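PDB 2JJQ: tRNA (uracil(54)-C(5))-methyltransferase from Pyrococcus abyssi, which methylates C5 of uridine 54 in tRNA, taking the methyl group from S-adenosyl-L-methionine and leaving 5-methyluridine and S-adenosyl-L-homocysteine. Local coordinates for residues F210-G215 / W231-S236; D132-K137 / L192-L197; D225-Y230 / W249-I254. All blocks are in the same frame, centred on the assembly; numbering follows the deposited sequence.

From the N terminus, strand 130-136 pairs antiparallel with strand 192-199 in contact 2, closing a loop of 54 residues between the segments that holds helix 162-178. The chain turns back into strand 206-212, and contact 1 joins that strand in parallel to strand 228-233, with 15 residues between the segments. Contact 3 then pairs the start of strand 228-233 with the end of strand 244-250. Contact 2 is complete before the others open, whereas contacts 1 and 3 cross, their segments alternating along the chain. Together they bind one five-stranded mixed sheet from edge to edge: backbone bonds of Val-211 link contact 1 to contact 2, and Phe-210 N meets Tyr-230 O between contacts 1 and 3.

Contact 1 of 3, residues F210-G215 / W231-S236; sequences FVTKEG and WSVNRS
Trp-231 and Thr-212 form the tight part of this parallel strand pair. The indole reaches its partner edge-on: NE1 donates to Thr-212 OG1 at 2.8 Å, almost straight (168°) and in the ring plane, while Thr-212 CG2 lies 3.4 Å from NE1. With chi1 at 78°, OG1 sits between the backbone N and carbonyl carbon of Thr-212, where it can also donate to Lys-213 O; the hydroxyl thus accepts one bond and donates another. Phe-210 O and Gly-215 O also lie at the indole edge, the latter 3.4 Å from Trp-231 CH2. Along the backbones, Ser-232 N bonds to Phe-210 O, Thr-212 N to Ser-232 O, and Asn-234 N to Thr-212 O. Lys-213, bent at chi2 and chi3, swings its ammonium back to buried Asn-234 (NZ to O 2.9 Å), whose OD1 closes an Asx turn by accepting from Ser-236 N.

The exposed side is looser. Glu-214 OE2 stops 4.5 Å from Arg-235 NE, short of a salt bridge; Val-233 CG1 covers one guanidinium face, and NH1 pairs instead with Asp-244.

This is the one parallel pairing in an otherwise antiparallel five-stranded sheet, its segments joined by 15 residues without a helix. Strand 192-199 borders 206-212 on one flank, and 244-250 borders 228-233 on the other, with Trp-231 lying against Trp-249 and Phe-191.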
loop_
_atom_site.group_PDB
_atom_site.type_symbol
_atom_site.label_atom_id
_atom_site.label_comp_id
_atom_site.label_asym_id
_atom_site.label_seq_id
_atom_site.Cartn_x
_atom_site.Cartn_y
_atom_site.Cartn_z
ATOM N N PHE A 210 5.834 9.112 16.483
ATOM C CA PHE A 210 7.195 9.692 16.418
ATOM C C PHE A 210 8.178 8.589 16.571
ATOM O O PHE A 210 8.242 7.934 17.625
ATOM C CB PHE A 210 7.367 10.778 17.524
ATOM C CG PHE A 210 6.356 11.897 17.379
ATOM C CD1 PHE A 210 6.405 12.745 16.264
ATOM C CD2 PHE A 210 5.317 12.041 18.283
ATOM C CE1 PHE A 210 5.439 13.767 16.076
ATOM C CE2 PHE A 210 4.351 13.051 18.093
ATOM C CZ PHE A 210 4.418 13.896 16.993
ATOM N N VAL A 211 8.949 8.335 15.508
ATOM C CA VAL A 211 9.951 7.303 15.569
ATOM C C VAL A 211 11.288 7.986 15.821
ATOM O O VAL A 211 11.648 8.905 15.101
ATOM C CB VAL A 211 10.018 6.501 14.219
ATOM C CG1 VAL A 211 11.055 5.429 14.278
ATOM C CG2 VAL A 211 8.583 5.923 13.811
ATOM N N THR A 212 12.007 7.521 16.844
ATOM C CA THR A 212 13.211 8.159 17.310
ATOM C C THR A 212 14.313 7.136 17.601
ATOM O O THR A 212 14.109 5.906 17.601
ATOM C CB THR A 212 12.933 8.925 18.626
ATOM O OG1 THR A 212 12.888 7.978 19.688
ATOM C CG2 THR A 212 11.576 9.740 18.571
ATOM N N LYS A 213 15.515 7.648 17.847
ATOM C CA LYS A 213 16.527 6.833 18.461
ATOM C C LYS A 213 16.358 6.892 20.002
ATOM O O LYS A 213 15.380 7.463 20.524
ATOM C CB LYS A 213 17.910 7.303 17.983
ATOM C CG LYS A 213 18.048 7.257 16.450
ATOM C CD LYS A 213 17.786 5.878 15.836
ATOM C CE LYS A 213 18.885 4.883 16.120
ATOM N NZ LYS A 213 18.631 3.513 15.541
ATOM N N GLU A 214 17.285 6.289 20.732
ATOM C CA GLU A 214 17.242 6.313 22.202
ATOM C C GLU A 214 17.289 7.757 22.712
ATOM O O GLU A 214 17.952 8.630 22.143
ATOM C CB GLU A 214 18.383 5.446 22.773
ATOM C CG GLU A 214 18.306 3.915 22.450
ATOM C CD GLU A 214 18.846 3.529 21.046
ATOM O OE1 GLU A 214 19.161 4.445 20.220
ATOM O OE2 GLU A 214 18.966 2.294 20.769
ATOM N N GLY A 215 16.541 8.052 23.758
ATOM C CA GLY A 215 16.375 9.435 24.121
ATOM C C GLY A 215 15.120 9.581 24.953
ATOM O O GLY A 215 14.552 8.598 25.416
ATOM N N TRP A 231 5.003 7.217 20.686
ATOM C CA TRP A 231 6.440 7.352 20.603
ATOM C C TRP A 231 7.024 5.949 20.446
ATOM O O TRP A 231 6.772 5.091 21.283
ATOM C CB TRP A 231 6.970 8.005 21.887
ATOM C CG TRP A 231 8.464 8.053 21.970
ATOM C CD1 TRP A 231 9.383 8.060 20.928
ATOM C CD2 TRP A 231 9.220 8.085 23.173
ATOM N NE1 TRP A 231 10.678 8.115 21.444
ATOM C CE2 TRP A 231 10.601 8.114 22.817
ATOM C CE3 TRP A 231 8.862 8.161 24.531
ATOM C CZ2 TRP A 231 11.618 8.204 23.783
ATOM C CZ3 TRP A 231 9.879 8.206 25.488
ATOM C CH2 TRP A 231 11.236 8.224 25.108
ATOM N N SER A 232 7.788 5.719 19.371
ATOM C CA SER A 232 8.414 4.442 19.088
ATOM C C SER A 232 9.917 4.702 18.967
ATOM O O SER A 232 10.323 5.724 18.462
ATOM C CB SER A 232 7.925 3.846 17.773
ATOM O OG SER A 232 6.512 3.648 17.788
ATOM N N VAL A 233 10.715 3.755 19.417
ATOM C CA VAL A 233 12.166 3.888 19.391
ATOM C C VAL A 233 12.712 2.801 18.485
ATOM O O VAL A 233 12.543 1.594 18.726
ATOM C CB VAL A 233 12.801 3.802 20.778
ATOM C CG1 VAL A 233 14.325 3.800 20.644
ATOM C CG2 VAL A 233 12.359 4.964 21.626
ATOM N N ASN A 234 13.316 3.242 17.396
ATOM C CA ASN A 234 13.925 2.310 16.470
ATOM C C ASN A 234 15.296 1.984 17.045
ATOM O O ASN A 234 16.237 2.798 16.960
ATOM C CB ASN A 234 14.048 2.893 15.062
ATOM C CG ASN A 234 15.030 2.092 14.200
ATOM O OD1 ASN A 234 15.224 0.908 14.469
ATOM N ND2 ASN A 234 15.687 2.746 13.218
ATOM N N ARG A 235 15.405 0.809 17.659
ATOM C CA ARG A 235 16.689 0.382 18.265
ATOM C C ARG A 235 17.635 -0.426 17.345
ATOM O O ARG A 235 18.699 -0.904 17.791
ATOM C CB ARG A 235 16.422 -0.417 19.538
ATOM C CG ARG A 235 15.761 0.407 20.609
ATOM C CD ARG A 235 15.869 -0.204 21.982
ATOM N NE ARG A 235 15.366 0.761 22.950
ATOM C CZ ARG A 235 14.080 0.895 23.282
ATOM N NH1 ARG A 235 13.153 0.121 22.735
ATOM N NH2 ARG A 235 13.714 1.804 24.167
ATOM N N SER A 236 17.270 -0.566 16.078
ATOM C CA SER A 236 18.109 -1.245 15.084
ATOM C C SER A 236 18.902 -0.218 14.283
ATOM O O SER A 236 18.624 0.974 14.365
ATOM C CB SER A 236 17.222 -2.016 14.132
ATOM O OG SER A 236 16.643 -1.130 13.195
#

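Contact 2 of 3, residues D132-K137 / L192-L197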
loop_
_atom_site.group_PDB
_atom_site.type_symbol
_atom_site.label_atom_id
_atom_site.label_comp_id
_atom_site.label_asym_id
_atom_site.label_seq_id
_atom_site.Cartn_x
_atom_site.Cartn_y
_atom_site.Cartn_z
ATOM N N ASP A 132 4.740 8.395 5.863
ATOM C CA ASP A 132 5.917 8.319 6.736
ATOM C C ASP A 132 6.783 9.503 6.325
ATOM O O ASP A 132 7.288 9.555 5.182
ATOM C CB ASP A 132 6.631 6.967 6.533
ATOM C CG ASP A 132 5.710 5.746 6.898
ATOM O OD1 ASP A 132 4.496 5.723 6.557
ATOM O OD2 ASP A 132 6.184 4.775 7.516
ATOM N N LEU A 133 6.843 10.513 7.183
ATOM C CA LEU A 133 7.600 11.719 6.893
ATOM C C LEU A 133 8.912 11.700 7.652
ATOM O O LEU A 133 8.941 11.513 8.879
ATOM C CB LEU A 133 6.790 12.950 7.316
ATOM C CG LEU A 133 5.445 13.150 6.603
ATOM C CD1 LEU A 133 4.563 14.094 7.400
ATOM C CD2 LEU A 133 5.706 13.691 5.215
ATOM N N ALA A 134 10.021 11.838 6.924
ATOM C CA ALA A 134 11.299 11.985 7.558
ATOM C C ALA A 134 11.455 13.397 8.147
ATOM O O ALA A 134 11.012 14.384 7.546
ATOM C CB ALA A 134 12.471 11.652 6.549
ATOM N N ILE A 135 12.108 13.490 9.313
ATOM C CA ILE A 135 12.208 14.788 10.015
ATOM C C ILE A 135 13.701 15.111 10.107
ATOM O O ILE A 135 14.416 14.548 10.897
ATOM C CB ILE A 135 11.565 14.709 11.424
ATOM C CG1 ILE A 135 10.117 14.175 11.322
ATOM C CG2 ILE A 135 11.670 16.051 12.192
ATOM C CD1 ILE A 135 9.595 13.718 12.673
ATOM N N THR A 136 14.184 16.010 9.260
ATOM C CA THR A 136 15.629 16.144 9.157
ATOM C C THR A 136 16.070 17.590 9.327
ATOM O O THR A 136 15.258 18.517 9.321
ATOM C CB THR A 136 16.144 15.611 7.796
ATOM O OG1 THR A 136 15.815 16.555 6.774
ATOM C CG2 THR A 136 15.458 14.302 7.413
ATOM N N LYS A 137 17.382 17.766 9.498
ATOM C CA LYS A 137 17.948 19.103 9.631
ATOM C C LYS A 137 17.462 20.021 8.500
ATOM O O LYS A 137 16.965 21.130 8.738
ATOM C CB LYS A 137 19.481 19.009 9.711
ATOM C CG LYS A 137 20.199 20.352 9.725
ATOM C CD LYS A 137 21.700 20.182 10.017
ATOM C CE LYS A 137 22.466 21.463 9.674
ATOM N NZ LYS A 137 22.240 21.821 8.230
ATOM N N LEU A 192 15.035 12.665 16.680
ATOM C CA LEU A 192 13.780 12.434 15.977
ATOM C C LEU A 192 14.031 12.024 14.499
ATOM O O LEU A 192 14.731 12.724 13.776
ATOM C CB LEU A 192 12.909 13.711 16.093
ATOM C CG LEU A 192 11.503 13.751 15.526
ATOM C CD1 LEU A 192 10.706 12.526 16.036
ATOM C CD2 LEU A 192 10.839 15.085 15.958
ATOM N N ARG A 193 13.457 10.905 14.049
ATOM C CA ARG A 193 13.721 10.409 12.677
ATOM C C ARG A 193 12.487 10.519 11.746
ATOM O O ARG A 193 12.608 11.035 10.633
ATOM C CB ARG A 193 14.246 8.971 12.711
ATOM C CG ARG A 193 15.502 8.783 13.575
ATOM C CD ARG A 193 16.646 9.679 13.013
ATOM N NE ARG A 193 17.893 9.699 13.787
ATOM C CZ ARG A 193 18.940 8.922 13.517
ATOM N NH1 ARG A 193 18.842 8.041 12.541
ATOM N NH2 ARG A 193 20.053 9.001 14.243
ATOM N N TYR A 194 11.321 10.020 12.180
ATOM C CA TYR A 194 10.114 10.031 11.348
ATOM C C TYR A 194 8.905 10.450 12.158
ATOM O O TYR A 194 8.819 10.128 13.365
ATOM C CB TYR A 194 9.797 8.610 10.770
ATOM C CG TYR A 194 10.784 8.130 9.725
ATOM C CD1 TYR A 194 10.624 8.467 8.392
ATOM C CD2 TYR A 194 11.860 7.338 10.089
ATOM C CE1 TYR A 194 11.536 8.053 7.445
ATOM C CE2 TYR A 194 12.805 6.893 9.123
ATOM C CZ TYR A 194 12.618 7.266 7.802
ATOM O OH TYR A 194 13.521 6.864 6.836
ATOM N N MET A 195 7.954 11.098 11.484
ATOM C CA MET A 195 6.615 11.272 12.011
ATOM C C MET A 195 5.747 10.445 11.061
ATOM O O MET A 195 5.676 10.766 9.884
ATOM C CB MET A 195 6.157 12.726 11.911
ATOM C CG MET A 195 4.629 12.877 12.207
ATOM S SD MET A 195 4.041 14.558 12.520
ATOM C CE MET A 195 4.174 15.298 10.879
ATOM N N VAL A 196 5.146 9.373 11.564
ATOM C CA VAL A 196 4.254 8.564 10.707
ATOM C C VAL A 196 2.831 8.953 11.046
ATOM O O VAL A 196 2.454 8.966 12.235
ATOM C CB VAL A 196 4.439 7.051 10.968
ATOM C CG1 VAL A 196 3.362 6.231 10.131
ATOM C CG2 VAL A 196 5.875 6.577 10.686
ATOM N N LEU A 197 2.039 9.326 10.052
ATOM C CA LEU A 197 0.697 9.801 10.318
ATOM C C LEU A 197 -0.268 8.760 9.766
ATOM O O LEU A 197 -0.079 8.272 8.655
ATOM C CB LEU A 197 0.477 11.132 9.589
ATOM C CG LEU A 197 1.003 12.393 10.254
ATOM C CD1 LEU A 197 0.940 13.572 9.236
ATOM C CD2 LEU A 197 0.061 12.688 11.455
#
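Leu-133 and Met-195 face each other as a hydrogen-bonded antiparallel pair, their side chains side by side and pointing the same way. A bend at chi3 (71°) brings Met-195 CE to 3.7 Å from Leu-133 CD1; Leu-197 crosses the same leucine branch at an angle, CD1 to CD1. Ile-135 enters on this face too. Its CG1 lies anti to the carbonyl carbon, which carries CD1 over the opposite strand: CD1 sits 3.3 Å from Met-195 N and 3.4 Å from Leu-192 CG, a close fit of methyl group against both backbone and side chain. Leu-171 and Ile-175 of helix 162-178 cover Ile-135.

The other face carries Asp-132, Ala-134, Tyr-194 and Val-196. Asp-132 runs alongside Val-196, whose two methyls lie against the carboxylate, CG2 at 3.7 Å from OD2; the charge itself is met by Arg-130, with Ser-241 OG as a further partner of OD2. Tyr-194 CE1 comes within 3.8 Å of Ala-134 CB, the ring set obliquely beside the alanine, and its hydroxyl bonds to Asp-239.

Between the faces, Leu-133 N and O both pair with Met-195, and Ile-135 N donates to Arg-193 O (2.8 Å) from above the carbonyl plane. Arg-193 and Tyr-194 together face Val-211 of the next strand, forming a classic beta bulge. This is the edge pairing of the five-stranded mixed sheet, probably part of the central, iron-sulfur region; Leu-133 lies about 5 Å, side chain to side chain, from Cys-157, probably a [4Fe-4S] cluster ligand as in relatives.

Contact 3 of 3, residues D225-Y230 / W249-I254; sequences DFDSIY and WGKEFI
Ile-229 and Trp-249 make the backbone core of the pairing, a hydrogen-bonded antiparallel pair in which each N donates to the other's O. Ile-229 N to Trp-249 O is the straighter of the two (172°), and the Trp-249 N bond to Ile-229 O measures 2.8 Å. One step further, Lys-251 N donates to Asp-227 O at 2.8 Å. Gly-250 lies between these bonds opposite Ser-228, with phi 83° and psi -142°, a conformation readily open only to glycine.

Two hydroxyls bind carbonyls of the loop that follows. With chi1 near 180°, Ser-228 OG points at the Lys-251 carbonyl and donates to its O almost head-on. Tyr-230 reaches farther: OH donates to Glu-252 O at 2.6 Å, on a carbonyl lone pair, with that oxygen near the plane of the phenol ring. A water in the same ring plane donates to the hydroxyl as well, at 2.6 Å from Tyr-230 OH, and extends a weak bond to Glu-252 OE2. The tyrosine thus ties the hairpin of strands 228-233 and 244-250 to the chain leaving it, which soon enters strand 254-258.

Apolar contacts are fewer. Ile-229 CG2 lies 3.9 Å from Trp-249 CE3, the two side chains crossing at a slant, while Ile-229 O sits at the ring edge. Ile-254 turns CG2 to Ser-228 CB, 3.8 Å away, and touches Asp-227 CB.

Charges meet only loosely across the segments. Asp-227 and Lys-251 run side by side with OD1 and NZ 4.1 Å apart, beyond a salt bridge; Lys-251 pairs with Glu-205, and Asp-227 OD2 accepts from Val-206 N.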
loop_
_atom_site.group_PDB
_atom_site.type_symbol
_atom_site.label_atom_id
_atom_site.label_comp_id
_atom_site.label_asym_id
_atom_site.label_seq_id
_atom_site.Cartn_x
_atom_site.Cartn_y
_atom_site.Cartn_z
ATOM N N ASP A 225 -3.446 17.365 18.988
ATOM C CA ASP A 225 -4.793 17.084 19.459
ATOM C C ASP A 225 -5.388 15.817 18.834
ATOM O O ASP A 225 -6.609 15.590 18.919
ATOM C CB ASP A 225 -5.726 18.259 19.149
ATOM C CG ASP A 225 -5.378 19.480 19.931
ATOM O OD1 ASP A 225 -5.398 19.383 21.206
ATOM O OD2 ASP A 225 -5.042 20.520 19.275
ATOM N N PHE A 226 -4.540 14.959 18.293
ATOM C CA PHE A 226 -5.030 13.789 17.579
ATOM C C PHE A 226 -5.489 12.713 18.571
ATOM O O PHE A 226 -5.135 12.724 19.768
ATOM C CB PHE A 226 -3.923 13.242 16.652
ATOM C CG PHE A 226 -3.537 14.177 15.560
ATOM C CD1 PHE A 226 -4.514 14.905 14.854
ATOM C CD2 PHE A 226 -2.174 14.319 15.215
ATOM C CE1 PHE A 226 -4.135 15.768 13.813
ATOM C CE2 PHE A 226 -1.783 15.178 14.188
ATOM C CZ PHE A 226 -2.770 15.924 13.488
ATOM N N ASP A 227 -6.311 11.786 18.100
ATOM C CA ASP A 227 -6.840 10.740 18.975
ATOM C C ASP A 227 -5.782 9.848 19.610
ATOM O O ASP A 227 -5.981 9.331 20.714
ATOM C CB ASP A 227 -7.749 9.849 18.144
ATOM C CG ASP A 227 -8.786 10.666 17.389
ATOM O OD1 ASP A 227 -9.946 10.643 17.854
ATOM O OD2 ASP A 227 -8.414 11.344 16.398
ATOM N N SER A 228 -4.685 9.601 18.899
ATOM C CA SER A 228 -3.629 8.707 19.424
ATOM C C SER A 228 -2.266 9.359 19.097
ATOM O O SER A 228 -2.068 9.815 17.945
ATOM C CB SER A 228 -3.749 7.310 18.750
ATOM O OG SER A 228 -2.695 6.443 19.145
ATOM N N ILE A 229 -1.364 9.477 20.089
ATOM C CA ILE A 229 0.012 9.892 19.864
ATOM C C ILE A 229 0.910 8.761 20.371
ATOM O O ILE A 229 0.748 8.295 21.484
ATOM C CB ILE A 229 0.374 11.158 20.632
ATOM C CG1 ILE A 229 -0.557 12.306 20.239
ATOM C CG2 ILE A 229 1.881 11.461 20.393
ATOM C CD1 ILE A 229 -0.625 13.413 21.325
ATOM N N TYR A 230 1.830 8.295 19.542
ATOM C CA TYR A 230 2.731 7.232 19.901
ATOM C C TYR A 230 4.159 7.748 19.806
ATOM O O TYR A 230 4.461 8.630 18.965
ATOM C CB TYR A 230 2.606 6.091 18.908
ATOM C CG TYR A 230 1.695 4.978 19.384
ATOM C CD1 TYR A 230 2.227 3.846 20.043
ATOM C CD2 TYR A 230 0.343 5.046 19.179
ATOM C CE1 TYR A 230 1.434 2.824 20.468
ATOM C CE2 TYR A 230 -0.484 4.008 19.602
ATOM C CZ TYR A 230 0.068 2.878 20.227
ATOM O OH TYR A 230 -0.767 1.838 20.650
ATOM N N TRP A 249 -0.231 8.210 24.152
ATOM C CA TRP A 249 -1.139 9.115 24.823
ATOM C C TRP A 249 -2.446 9.046 24.018
ATOM O O TRP A 249 -2.428 8.981 22.759
ATOM C CB TRP A 249 -0.586 10.564 24.818
ATOM C CG TRP A 249 0.715 10.769 25.579
ATOM C CD1 TRP A 249 0.852 11.332 26.821
ATOM C CD2 TRP A 249 2.061 10.497 25.113
ATOM N NE1 TRP A 249 2.179 11.373 27.177
ATOM C CE2 TRP A 249 2.945 10.886 26.143
ATOM C CE3 TRP A 249 2.595 9.999 23.910
ATOM C CZ2 TRP A 249 4.337 10.770 26.034
ATOM C CZ3 TRP A 249 4.013 9.834 23.814
ATOM C CH2 TRP A 249 4.856 10.237 24.871
ATOM N N GLY A 250 -3.574 9.013 24.706
ATOM C CA GLY A 250 -4.864 8.902 24.026
ATOM C C GLY A 250 -5.138 7.450 23.713
ATOM O O GLY A 250 -4.828 6.571 24.515
ATOM N N LYS A 251 -5.737 7.182 22.551
ATOM C CA LYS A 251 -6.210 5.835 22.257
ATOM C C LYS A 251 -5.069 4.887 21.912
ATOM O O LYS A 251 -4.113 5.265 21.215
ATOM C CB LYS A 251 -7.195 5.860 21.074
ATOM C CG LYS A 251 -8.472 6.613 21.332
ATOM C CD LYS A 251 -9.423 6.562 20.134
ATOM C CE LYS A 251 -10.328 7.824 20.109
ATOM N NZ LYS A 251 -11.767 7.559 19.781
ATOM N N GLU A 252 -5.145 3.669 22.426
ATOM C CA GLU A 252 -4.134 2.694 22.080
ATOM C C GLU A 252 -4.243 2.371 20.568
ATOM O O GLU A 252 -3.245 2.115 19.904
ATOM C CB GLU A 252 -4.321 1.426 22.882
ATOM C CG GLU A 252 -3.210 0.434 22.683
ATOM C CD GLU A 252 -3.423 -0.837 23.448
ATOM O OE1 GLU A 252 -4.544 -1.070 23.910
ATOM O OE2 GLU A 252 -2.451 -1.640 23.545
ATOM N N PHE A 253 -5.460 2.375 20.042
ATOM C CA PHE A 253 -5.630 2.077 18.589
ATOM C C PHE A 253 -6.584 3.098 18.017
ATOM O O PHE A 253 -7.538 3.505 18.708
ATOM C CB PHE A 253 -6.272 0.705 18.322
ATOM C CG PHE A 253 -5.579 -0.437 18.927
ATOM C CD1 PHE A 253 -4.561 -1.065 18.251
ATOM C CD2 PHE A 253 -5.958 -0.907 20.180
ATOM C CE1 PHE A 253 -3.892 -2.198 18.819
ATOM C CE2 PHE A 253 -5.302 -2.025 20.733
ATOM C CZ PHE A 253 -4.302 -2.649 20.063
ATOM N N ILE A 254 -6.367 3.540 16.778
ATOM C CA ILE A 254 -7.510 4.164 16.099
ATOM C C ILE A 254 -8.253 3.131 15.245
ATOM O O ILE A 254 -7.817 1.973 15.127
ATOM C CB ILE A 254 -7.109 5.384 15.234
ATOM C CG1 ILE A 254 -6.149 4.947 14.110
ATOM C CG2 ILE A 254 -6.475 6.493 16.201
ATOM C CD1 ILE A 254 -5.905 6.068 13.027
HETATM O O HOH W 1 0.279 -0.250 21.875
#